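Local coordinates for lipoprotein (Streptococcus pneumoniae serotype 4, PDB 6JF1), which probably captures L-methionine outside the cell for an ABC importer, holding the amino acid in a cleft between two lobes, at residues Asp104-Pro109 against Val201-Val206; Glu144-Tyr149 against Lys227-Ile232. All blocks are in the same frame, centred on the assembly; numbering follows the deposited sequence.

Overall arrangement
Contacts 1 and 2 both span the cleft between the lobe of the seven-stranded sheet and the lobe of the six-stranded sheet, and both grip the same bound methionine; their centres lie about 10 Å apart. They join through the seven-stranded sheet, where strands 100-107 and 231-235 are neighbours: Thr-105 N lies 2.7 Å from Asn-231 O and Tyr-106 O 2.7 Å from Asn-231 N, both probable hydrogen bonds. Contact 1 brings Asn-202 and Asn-203 to the ligand, with Tyr-106 beside its amino group, and contact 2 brings Arg-146 and Asn-231. The ammonium group is thus taken up by asparagines from both contacts, as is the carboxylate, which Arg-146 also binds.

Contact 1: residues Asp104-Pro109 against Val201-Val206; sequences DTYISP and VNNTFV. With MET (methionine), chain B.
Tyr-106 and Asn-203 share a first torsion, chi1 70°, that sets CG between the backbone N and the carbonyl carbon, and from opposite directions the two side chains bring phenol and carboxamide together. The result is a nearly straight hydrogen bond from Asn-203 ND2 to Tyr-106 OH, 3.0 Å long with 170° at the hydrogen. The hydroxyl oxygen lies close to the plane of the amide, although the ring itself is turned 65° from that plane. Asp-272 OD1 also takes a bond from ND2; Asn-203 OD1, at the other end of the amide, accepts a hydrogen bond from the methionine N at 2.8 Å. Tyr-106 OH stands 3.1 Å from that same methionine N.

Ser-108 packs alongside the root of Asn-203, its OG 3.1 Å from Asn-203 CB; this hydroxyl has its polar partner in Leu-271 O. The backbones meet through a water, which donates to Ser-108 O at 2.9 Å and accepts from Asn-203 N at 3.0 Å. Its other proton goes to the methionine O at 2.7 Å. Asn-202 ND2 reaches the same carboxylate oxygen at 3.0 Å and is also bonded to Asn-143 OD1.

The segment 104-109 leaves strand 100-107 of one sheet and leads to strand 111-117 of the other, so it belongs to a crossover between the lobes, while 201-206 is the loop after strand 198-201. This is probably close to the hinge, as expected for a bilobal substrate-binding protein. Since both ends of the Asn-203 amide are committed, its orientation is fixed, with an acceptor offered to the ligand's ammonium group. The bridging water extends the grip to the carboxylate, consistent with recognition of the amino acid backbone as a whole.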
ATOM      1  N   ASP A 104       1.513 -12.528  -6.825  1.00 20.09           N
ATOM      2  CA  ASP A 104       1.486 -11.907  -5.491  1.00 20.56           C
ATOM      3  C   ASP A 104       2.906 -11.467  -5.109  1.00 22.03           C
ATOM      4  O   ASP A 104       3.887 -12.092  -5.507  1.00 22.01           O
ATOM      5  CB  ASP A 104       1.008 -12.865  -4.386  1.00 23.95           C
ATOM      6  CG  ASP A 104      -0.364 -13.493  -4.568  1.00 24.60           C
ATOM      7  OD1 ASP A 104      -1.170 -12.986  -5.368  1.00 25.22           O
ATOM      8  OD2 ASP A 104      -0.606 -14.515  -3.911  1.00 31.41           O
ATOM      9  N   THR A 105       3.025 -10.391  -4.325  1.00 20.73           N
ATOM     10  CA  THR A 105       4.357  -9.850  -4.022  1.00 18.60           C
ATOM     11  C   THR A 105       4.610  -9.978  -2.521  1.00 18.07           C
ATOM     12  O   THR A 105       5.210 -10.954  -2.059  1.00 20.44           O
ATOM     13  CB  THR A 105       4.563  -8.438  -4.603  1.00 20.65           C
ATOM     14  OG1 THR A 105       3.546  -7.594  -4.047  1.00 17.63           O
ATOM     15  CG2 THR A 105       4.524  -8.415  -6.118  1.00 20.37           C
ATOM     16  N   TYR A 106       4.060  -9.049  -1.743  1.00 18.00           N
ATOM     17  CA  TYR A 106       4.330  -8.995  -0.353  1.00 16.52           C
ATOM     18  C   TYR A 106       3.044  -8.610   0.418  1.00 18.19           C
ATOM     19  O   TYR A 106       2.028  -8.198  -0.177  1.00 17.63           O
ATOM     20  CB  TYR A 106       5.493  -8.028  -0.161  1.00 16.24           C
ATOM     21  CG  TYR A 106       5.114  -6.597  -0.424  1.00 18.78           C
ATOM     22  CD1 TYR A 106       4.498  -5.881   0.586  1.00 19.56           C
ATOM     23  CD2 TYR A 106       5.387  -5.947  -1.628  1.00 18.33           C
ATOM     24  CE1 TYR A 106       4.147  -4.552   0.425  1.00 21.09           C
ATOM     25  CE2 TYR A 106       5.036  -4.608  -1.802  1.00 19.21           C
ATOM     26  CZ  TYR A 106       4.395  -3.921  -0.776  1.00 20.00           C
ATOM     27  OH  TYR A 106       3.974  -2.619  -0.853  1.00 17.66           O
ATOM     28  N   ILE A 107       3.075  -8.791   1.739  1.00 19.34           N
ATOM     29  CA  ILE A 107       2.082  -8.241   2.651  1.00 19.64           C
ATOM     30  C   ILE A 107       2.829  -7.327   3.622  1.00 20.68           C
ATOM     31  O   ILE A 107       3.996  -7.554   3.923  1.00 20.76           O
ATOM     32  CB  ILE A 107       1.299  -9.352   3.366  1.00 21.31           C
ATOM     33  CG1 ILE A 107       0.065  -8.790   4.075  1.00 22.57           C
ATOM     34  CG2 ILE A 107       2.223 -10.147   4.314  1.00 23.33           C
ATOM     35  CD1 ILE A 107      -0.848  -9.850   4.693  1.00 22.90           C
ATOM     36  N   SER A 108       2.188  -6.212   3.959  1.00 20.77           N
ATOM     37  CA  SER A 108       2.655  -5.330   4.996  1.00 21.59           C
ATOM     38  C   SER A 108       1.467  -4.903   5.892  1.00 23.05           C
ATOM     39  O   SER A 108       0.827  -3.884   5.625  1.00 22.53           O
ATOM     40  CB  SER A 108       3.321  -4.133   4.352  1.00 20.85           C
ATOM     41  OG  SER A 108       4.022  -3.404   5.338  1.00 22.74           O
ATOM     42  N   PRO A 109       1.182  -5.668   6.961  1.00 23.25           N
ATOM     43  CA  PRO A 109       0.032  -5.384   7.816  1.00 24.30           C
ATOM     44  C   PRO A 109       0.018  -3.910   8.269  1.00 24.86           C
ATOM     45  O   PRO A 109       1.043  -3.364   8.727  1.00 24.58           O
ATOM     46  CB  PRO A 109       0.180  -6.329   9.018  1.00 26.23           C
ATOM     47  CG  PRO A 109       0.977  -7.493   8.471  1.00 26.72           C
ATOM     48  CD  PRO A 109       1.924  -6.844   7.475  1.00 24.36           C
ATOM     49  N   VAL A 201      -1.424   4.291   8.766  1.00 23.29           N
ATOM     50  CA  VAL A 201      -0.529   4.600   7.658  1.00 22.21           C
ATOM     51  C   VAL A 201      -0.116   3.327   6.903  1.00 20.17           C
ATOM     52  O   VAL A 201       0.507   2.424   7.478  1.00 21.23           O
ATOM     53  CB  VAL A 201       0.718   5.340   8.149  1.00 22.31           C
ATOM     54  CG1 VAL A 201       1.576   5.706   6.946  1.00 20.39           C
ATOM     55  CG2 VAL A 201       0.347   6.572   8.987  1.00 21.83           C
ATOM     56  N   ASN A 202      -0.432   3.291   5.611  1.00 17.59           N
ATOM     57  CA  ASN A 202       0.036   2.261   4.677  1.00 19.63           C
ATOM     58  C   ASN A 202       1.570   2.282   4.554  1.00 21.03           C
ATOM     59  O   ASN A 202       2.194   3.367   4.540  1.00 19.82           O
ATOM     60  CB  ASN A 202      -0.535   2.480   3.280  1.00 19.04           C
ATOM     61  CG  ASN A 202      -2.043   2.307   3.207  1.00 19.22           C
ATOM     62  OD1 ASN A 202      -2.783   3.280   3.306  1.00 20.37           O
ATOM     63  ND2 ASN A 202      -2.506   1.085   2.977  1.00 18.95           N
ATOM     64  N   ASN A 203       2.154   1.094   4.397  1.00 19.84           N
ATOM     65  CA  ASN A 203       3.634   0.886   4.309  1.00 20.28           C
ATOM     66  C   ASN A 203       4.248   1.787   3.235  1.00 22.53           C
ATOM     67  O   ASN A 203       5.424   2.205   3.354  1.00 22.48           O
ATOM     68  CB  ASN A 203       3.991  -0.573   3.974  1.00 21.23           C
ATOM     69  CG  ASN A 203       3.638  -0.962   2.544  1.00 21.76           C
ATOM     70  OD1 ASN A 203       2.524  -0.718   2.081  1.00 21.20           O
ATOM     71  ND2 ASN A 203       4.584  -1.550   1.828  1.00 20.07           N
ATOM     72  N   THR A 204       3.486   2.051   2.176  1.00 19.76           N
ATOM     73  CA  THR A 204       3.982   2.854   1.065  1.00 19.77           C
ATOM     74  C   THR A 204       4.557   4.206   1.535  1.00 21.09           C
ATOM     75  O   THR A 204       5.460   4.743   0.878  1.00 20.10           O
ATOM     76  CB  THR A 204       2.823   3.188   0.119  1.00 22.03           C
ATOM     77  OG1 THR A 204       2.032   2.004  -0.013  1.00 22.66           O
ATOM     78  CG2 THR A 204       3.291   3.641  -1.253  1.00 21.56           C
ATOM     79  N   PHE A 205       4.035   4.783   2.634  1.00 20.83           N
ATOM     80  CA  PHE A 205       4.264   6.255   2.943  1.00 23.20           C
ATOM     81  C   PHE A 205       5.126   6.404   4.211  1.00 24.71           C
ATOM     82  O   PHE A 205       5.482   7.509   4.620  1.00 26.17           O
ATOM     83  CB  PHE A 205       2.930   6.987   3.077  1.00 19.07           C
ATOM     84  CG  PHE A 205       2.052   6.796   1.863  1.00 19.17           C
ATOM     85  CD1 PHE A 205       2.466   7.247   0.608  1.00 17.35           C
ATOM     86  CD2 PHE A 205       0.851   6.093   1.976  1.00 17.44           C
ATOM     87  CE1 PHE A 205       1.670   7.035  -0.512  1.00 20.10           C
ATOM     88  CE2 PHE A 205       0.041   5.908   0.863  1.00 17.05           C
ATOM     89  CZ  PHE A 205       0.454   6.368  -0.373  1.00 19.13           C
ATOM     90  N   VAL A 206       5.465   5.271   4.789  1.00 23.56           N
ATOM     91  CA  VAL A 206       6.092   5.211   6.093  1.00 25.52           C
ATOM     92  C   VAL A 206       7.490   5.861   6.016  1.00 27.19           C
ATOM     93  O   VAL A 206       7.839   6.701   6.848  1.00 27.98           O
ATOM     94  CB  VAL A 206       6.175   3.732   6.510  1.00 26.58           C
ATOM     95  CG1 VAL A 206       7.334   3.456   7.448  1.00 30.92           C
ATOM     96  CG2 VAL A 206       4.854   3.271   7.103  1.00 25.32           C
TER
HETATM   97  N   MET B 301       1.215  -1.414  -0.255  1.00 19.92           N
HETATM   98  CA  MET B 301      -0.135  -0.993   0.281  1.00 19.24           C
HETATM   99  C   MET B 301      -0.484  -1.912   1.453  1.00 20.37           C
HETATM  100  O   MET B 301      -1.022  -1.440   2.474  1.00 21.38           O
HETATM  101  CB  MET B 301      -1.222  -1.128  -0.797  1.00 19.03           C
HETATM  102  CG  MET B 301      -2.515  -0.362  -0.441  1.00 16.76           C
HETATM  103  SD  MET B 301      -3.761  -0.554  -1.748  1.00 16.55           S
HETATM  104  CE  MET B 301      -3.218   0.681  -2.939  1.00 14.85           C
HETATM  105  OXT MET B 301      -0.162  -3.134   1.388  1.00 19.41           O
HETATM  106  O   HOH W   1       0.278  -1.174   4.819  1.00 17.03           O

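Contact 2: residues Glu144-Tyr149 against Lys227-Ile232; sequences ESRALY and KQWYNI. With ZN (zinc ion), chain H; ZN (zinc ion), chain G; MET (methionine), chain B.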
ATOM      1  N   GLU A 144      -9.656   2.645   4.018  1.00 17.92           N
ATOM      2  CA  GLU A 144     -10.501   3.236   5.065  1.00 19.49           C
ATOM      3  C   GLU A 144     -11.115   2.138   5.958  1.00 19.11           C
ATOM      4  O   GLU A 144     -11.042   2.191   7.210  1.00 22.57           O
ATOM      5  CB  GLU A 144     -11.614   4.063   4.419  1.00 18.84           C
ATOM      6  CG  GLU A 144     -12.482   4.756   5.442  1.00 22.37           C
ATOM      7  CD  GLU A 144     -13.566   5.595   4.760  1.00 25.27           C
ATOM      8  OE1 GLU A 144     -13.383   6.010   3.604  1.00 24.47           O
ATOM      9  OE2 GLU A 144     -14.616   5.781   5.374  1.00 27.42           O
ATOM     10  N   SER A 145     -11.747   1.164   5.315  1.00 21.76           N
ATOM     11  CA  SER A 145     -12.340   0.023   5.996  1.00 21.53           C
ATOM     12  C   SER A 145     -11.293  -0.694   6.860  1.00 21.68           C
ATOM     13  O   SER A 145     -11.528  -1.016   8.036  1.00 22.76           O
ATOM     14  CB  SER A 145     -12.953  -0.943   4.994  1.00 21.89           C
ATOM     15  OG  SER A 145     -13.563  -2.024   5.675  1.00 20.74           O
ATOM     16  N   ARG A 146     -10.149  -0.966   6.250  1.00 21.77           N
ATOM     17  CA  ARG A 146      -9.058  -1.672   6.899  1.00 19.92           C
ATOM     18  C   ARG A 146      -8.634  -0.921   8.164  1.00 19.95           C
ATOM     19  O   ARG A 146      -8.418  -1.543   9.205  1.00 21.16           O
ATOM     20  CB  ARG A 146      -7.874  -1.689   5.924  1.00 20.31           C
ATOM     21  CG  ARG A 146      -6.763  -2.639   6.338  1.00 21.68           C
ATOM     22  CD  ARG A 146      -5.620  -2.437   5.370  1.00 19.97           C
ATOM     23  NE  ARG A 146      -4.589  -3.469   5.528  1.00 18.78           N
ATOM     24  CZ  ARG A 146      -3.482  -3.488   4.784  1.00 18.65           C
ATOM     25  NH1 ARG A 146      -3.283  -2.532   3.886  1.00 20.27           N
ATOM     26  NH2 ARG A 146      -2.589  -4.449   4.957  1.00 16.80           N
ATOM     27  N   ALA A 147      -8.506   0.412   8.070  1.00 18.95           N
ATOM     28  CA  ALA A 147      -8.100   1.203   9.190  1.00 21.63           C
ATOM     29  C   ALA A 147      -9.160   1.117  10.312  1.00 22.30           C
ATOM     30  O   ALA A 147      -8.819   1.071  11.482  1.00 22.94           O
ATOM     31  CB  ALA A 147      -7.900   2.631   8.726  1.00 18.26           C
ATOM     32  N   LEU A 148     -10.436   1.171   9.948  1.00 21.64           N
ATOM     33  CA  LEU A 148     -11.527   1.150  10.929  1.00 23.50           C
ATOM     34  C   LEU A 148     -11.596  -0.200  11.654  1.00 27.15           C
ATOM     35  O   LEU A 148     -11.767  -0.240  12.893  1.00 24.01           O
ATOM     36  CB  LEU A 148     -12.846   1.478  10.222  1.00 22.52           C
ATOM     37  CG  LEU A 148     -12.944   2.935   9.783  1.00 23.73           C
ATOM     38  CD1 LEU A 148     -14.174   3.166   8.932  1.00 22.82           C
ATOM     39  CD2 LEU A 148     -12.934   3.854  10.995  1.00 26.32           C
ATOM     40  N   TYR A 149     -11.473  -1.303  10.912  1.00 24.97           N
ATOM     41  CA  TYR A 149     -11.415  -2.576  11.619  1.00 24.90           C
ATOM     42  C   TYR A 149     -10.197  -2.634  12.558  1.00 25.49           C
ATOM     43  O   TYR A 149     -10.263  -3.260  13.618  1.00 23.32           O
ATOM     44  CB  TYR A 149     -11.426  -3.743  10.637  1.00 22.37           C
ATOM     45  CG  TYR A 149     -12.786  -4.056  10.077  1.00 26.58           C
ATOM     46  CD1 TYR A 149     -13.753  -4.678  10.866  1.00 30.14           C
ATOM     47  CD2 TYR A 149     -13.098  -3.786   8.750  1.00 23.88           C
ATOM     48  CE1 TYR A 149     -15.004  -5.009  10.357  1.00 30.29           C
ATOM     49  CE2 TYR A 149     -14.346  -4.097   8.231  1.00 27.21           C
ATOM     50  CZ  TYR A 149     -15.298  -4.709   9.037  1.00 28.56           C
ATOM     51  OH  TYR A 149     -16.508  -5.051   8.516  1.00 28.60           O
ATOM     52  N   LYS A 227      -4.897 -12.917   2.908  1.00 27.63           N
ATOM     53  CA  LYS A 227      -4.632 -12.872   1.436  1.00 27.38           C
ATOM     54  C   LYS A 227      -5.260 -11.638   0.763  1.00 27.30           C
ATOM     55  O   LYS A 227      -4.769 -11.168  -0.248  1.00 25.37           O
ATOM     56  CB  LYS A 227      -5.213 -14.111   0.754  1.00 28.21           C
ATOM     57  N   GLN A 228      -6.364 -11.115   1.286  1.00 26.73           N
ATOM     58  CA  GLN A 228      -7.018  -9.949   0.662  1.00 25.97           C
ATOM     59  C   GLN A 228      -6.111  -8.704   0.724  1.00 21.22           C
ATOM     60  O   GLN A 228      -6.334  -7.738  -0.011  1.00 19.35           O
ATOM     61  CB  GLN A 228      -8.337  -9.673   1.393  1.00 27.32           C
ATOM     62  CG  GLN A 228      -8.141  -9.082   2.779  1.00 29.69           C
ATOM     63  CD  GLN A 228      -9.432  -9.074   3.568  1.00 35.11           C
ATOM     64  OE1 GLN A 228     -10.403  -8.393   3.236  1.00 32.71           O
ATOM     65  NE2 GLN A 228      -9.454  -9.862   4.628  1.00 36.14           N
ATOM     66  N   TRP A 229      -5.128  -8.721   1.628  1.00 21.01           N
ATOM     67  CA  TRP A 229      -4.180  -7.602   1.817  1.00 20.54           C
ATOM     68  C   TRP A 229      -2.845  -7.917   1.124  1.00 19.43           C
ATOM     69  O   TRP A 229      -1.853  -7.104   1.199  1.00 20.61           O
ATOM     70  CB  TRP A 229      -4.010  -7.231   3.307  1.00 21.15           C
ATOM     71  CG  TRP A 229      -5.291  -6.997   4.070  1.00 23.77           C
ATOM     72  CD1 TRP A 229      -5.717  -7.658   5.193  1.00 22.94           C
ATOM     73  CD2 TRP A 229      -6.324  -6.029   3.772  1.00 21.41           C
ATOM     74  NE1 TRP A 229      -6.928  -7.158   5.612  1.00 21.99           N
ATOM     75  CE2 TRP A 229      -7.335  -6.173   4.758  1.00 20.49           C
ATOM     76  CE3 TRP A 229      -6.506  -5.080   2.759  1.00 20.26           C
ATOM     77  CZ2 TRP A 229      -8.491  -5.385   4.779  1.00 21.13           C
ATOM     78  CZ3 TRP A 229      -7.654  -4.307   2.776  1.00 21.20           C
ATOM     79  CH2 TRP A 229      -8.632  -4.464   3.765  1.00 19.77           C
ATOM     80  N   TYR A 230      -2.775  -9.067   0.444  1.00 20.90           N
ATOM     81  CA  TYR A 230      -1.548  -9.363  -0.359  1.00 19.43           C
ATOM     82  C   TYR A 230      -1.425  -8.348  -1.507  1.00 18.91           C
ATOM     83  O   TYR A 230      -2.370  -8.142  -2.264  1.00 17.47           O
ATOM     84  CB  TYR A 230      -1.586 -10.744  -1.009  1.00 18.87           C
ATOM     85  CG  TYR A 230      -1.265 -11.882  -0.074  1.00 22.63           C
ATOM     86  CD1 TYR A 230      -1.237 -11.687   1.296  1.00 22.50           C
ATOM     87  CD2 TYR A 230      -1.003 -13.158  -0.568  1.00 23.59           C
ATOM     88  CE1 TYR A 230      -0.989 -12.738   2.170  1.00 26.65           C
ATOM     89  CE2 TYR A 230      -0.726 -14.219   0.283  1.00 26.59           C
ATOM     90  CZ  TYR A 230      -0.738 -14.002   1.658  1.00 31.74           C
ATOM     91  OH  TYR A 230      -0.434 -15.007   2.529  1.00 34.85           O
ATOM     92  N   ASN A 231      -0.224  -7.802  -1.680  1.00 17.01           N
ATOM     93  CA  ASN A 231       0.091  -6.951  -2.853  1.00 18.55           C
ATOM     94  C   ASN A 231       0.351  -7.849  -4.072  1.00 17.54           C
ATOM     95  O   ASN A 231       0.716  -9.025  -3.929  1.00 17.98           O
ATOM     96  CB  ASN A 231       1.253  -5.996  -2.544  1.00 16.74           C
ATOM     97  CG  ASN A 231       0.820  -4.876  -1.621  1.00 19.00           C
ATOM     98  OD1 ASN A 231       1.078  -3.716  -1.904  1.00 19.55           O
ATOM     99  ND2 ASN A 231       0.203  -5.195  -0.481  1.00 22.44           N
ATOM    100  N   ILE A 232       0.193  -7.263  -5.253  1.00 18.21           N
ATOM    101  CA  ILE A 232       0.088  -7.961  -6.511  1.00 17.75           C
ATOM    102  C   ILE A 232       0.758  -7.139  -7.633  1.00 18.70           C
ATOM    103  O   ILE A 232       0.895  -5.865  -7.559  1.00 19.10           O
ATOM    104  CB  ILE A 232      -1.404  -8.243  -6.856  1.00 18.56           C
ATOM    105  CG1 ILE A 232      -2.285  -6.987  -6.746  1.00 17.77           C
ATOM    106  CG2 ILE A 232      -1.970  -9.375  -5.984  1.00 17.55           C
ATOM    107  CD1 ILE A 232      -3.753  -7.176  -7.207  1.00 15.24           C
TER
HETATM  108 ZN    ZN H 307     -15.506   7.468   4.550  1.00 27.44          ZN
HETATM  109 ZN    ZN G 306     -13.664   7.549   2.143  1.00 38.62          ZN
HETATM  110  N   MET B 301       1.215  -1.414  -0.255  1.00 19.92           N
HETATM  111  CA  MET B 301      -0.135  -0.993   0.281  1.00 19.24           C
HETATM  112  C   MET B 301      -0.484  -1.912   1.453  1.00 20.37           C
HETATM  113  O   MET B 301      -1.022  -1.440   2.474  1.00 21.38           O
HETATM  114  CB  MET B 301      -1.222  -1.128  -0.797  1.00 19.03           C
HETATM  115  CG  MET B 301      -2.515  -0.362  -0.441  1.00 16.76           C
HETATM  116  SD  MET B 301      -3.761  -0.554  -1.748  1.00 16.55           S
HETATM  117  CE  MET B 301      -3.218   0.681  -2.939  1.00 14.85           C
HETATM  118  OXT MET B 301      -0.162  -3.134   1.388  1.00 19.41           O
HETATM  119  O   HOH W   2      -0.592  -5.317   2.988  1.00 19.21           O
HETATM  120  O   HOH W   3     -15.992   7.127   2.693  1.00 27.88           O
HETATM  121  O   HOH W   4     -14.521   5.868   1.449  1.00 28.55           O
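Arg-146 crosses the cleft from helix 141-153 and lies along one face of the Trp-229 indole, the two side chains running antiparallel. Its CG is anti to the backbone N (chi1 -168°) and the chain stays extended to NE. CB starts at the far rim, 3.6 Å from Trp-229 CH2. CG sits over the six-membered ring, 3.7 Å from its centroid, in a CH-pi contact, and CD passes above the CE3-CZ3 edge. NE comes to 3.6 Å from Trp-229 CD2 and is held by a salt bridge to Glu-220. The guanidinium lies flat on the indole, planes 10° apart, with CZ beyond the rim of the five-membered ring, nearest CD2, in an off-centre cation-pi contact.

NH1 donates to the methionine O at 2.9 Å, the ligand oxygen lying at the edge of the guanidinium, near its plane. NH2 is 3.5 Å from Trp-229 CB and donates to a water that also touches Trp-229 O and the methionine OXT. Gln-228 CG packs near the rim of the opposite indole face. Asn-231 turns its amide to both ends of the ligand backbone: ND2 donates to the methionine OXT and OD1 accepts from the methionine N, each at 2.8 Å.

OE1 and OE2 of Glu-144 bind different zinc ions, whose ligand sets also draw on Asn-139, Glu-183 and water. The indole and Glu-220 hold the guanidinium in a fixed plane, its edge facing the ligand carboxylate. Its charge is probably shared between Glu-220 and that anion. Arg-146 comes from beside the six-stranded sheet, while Trp-229, just ahead of strand 231-235 of the seven-stranded sheet, packs on Asn-86 and His-84, consistent with the stack joining the two sides of the cleft around the bound methionine.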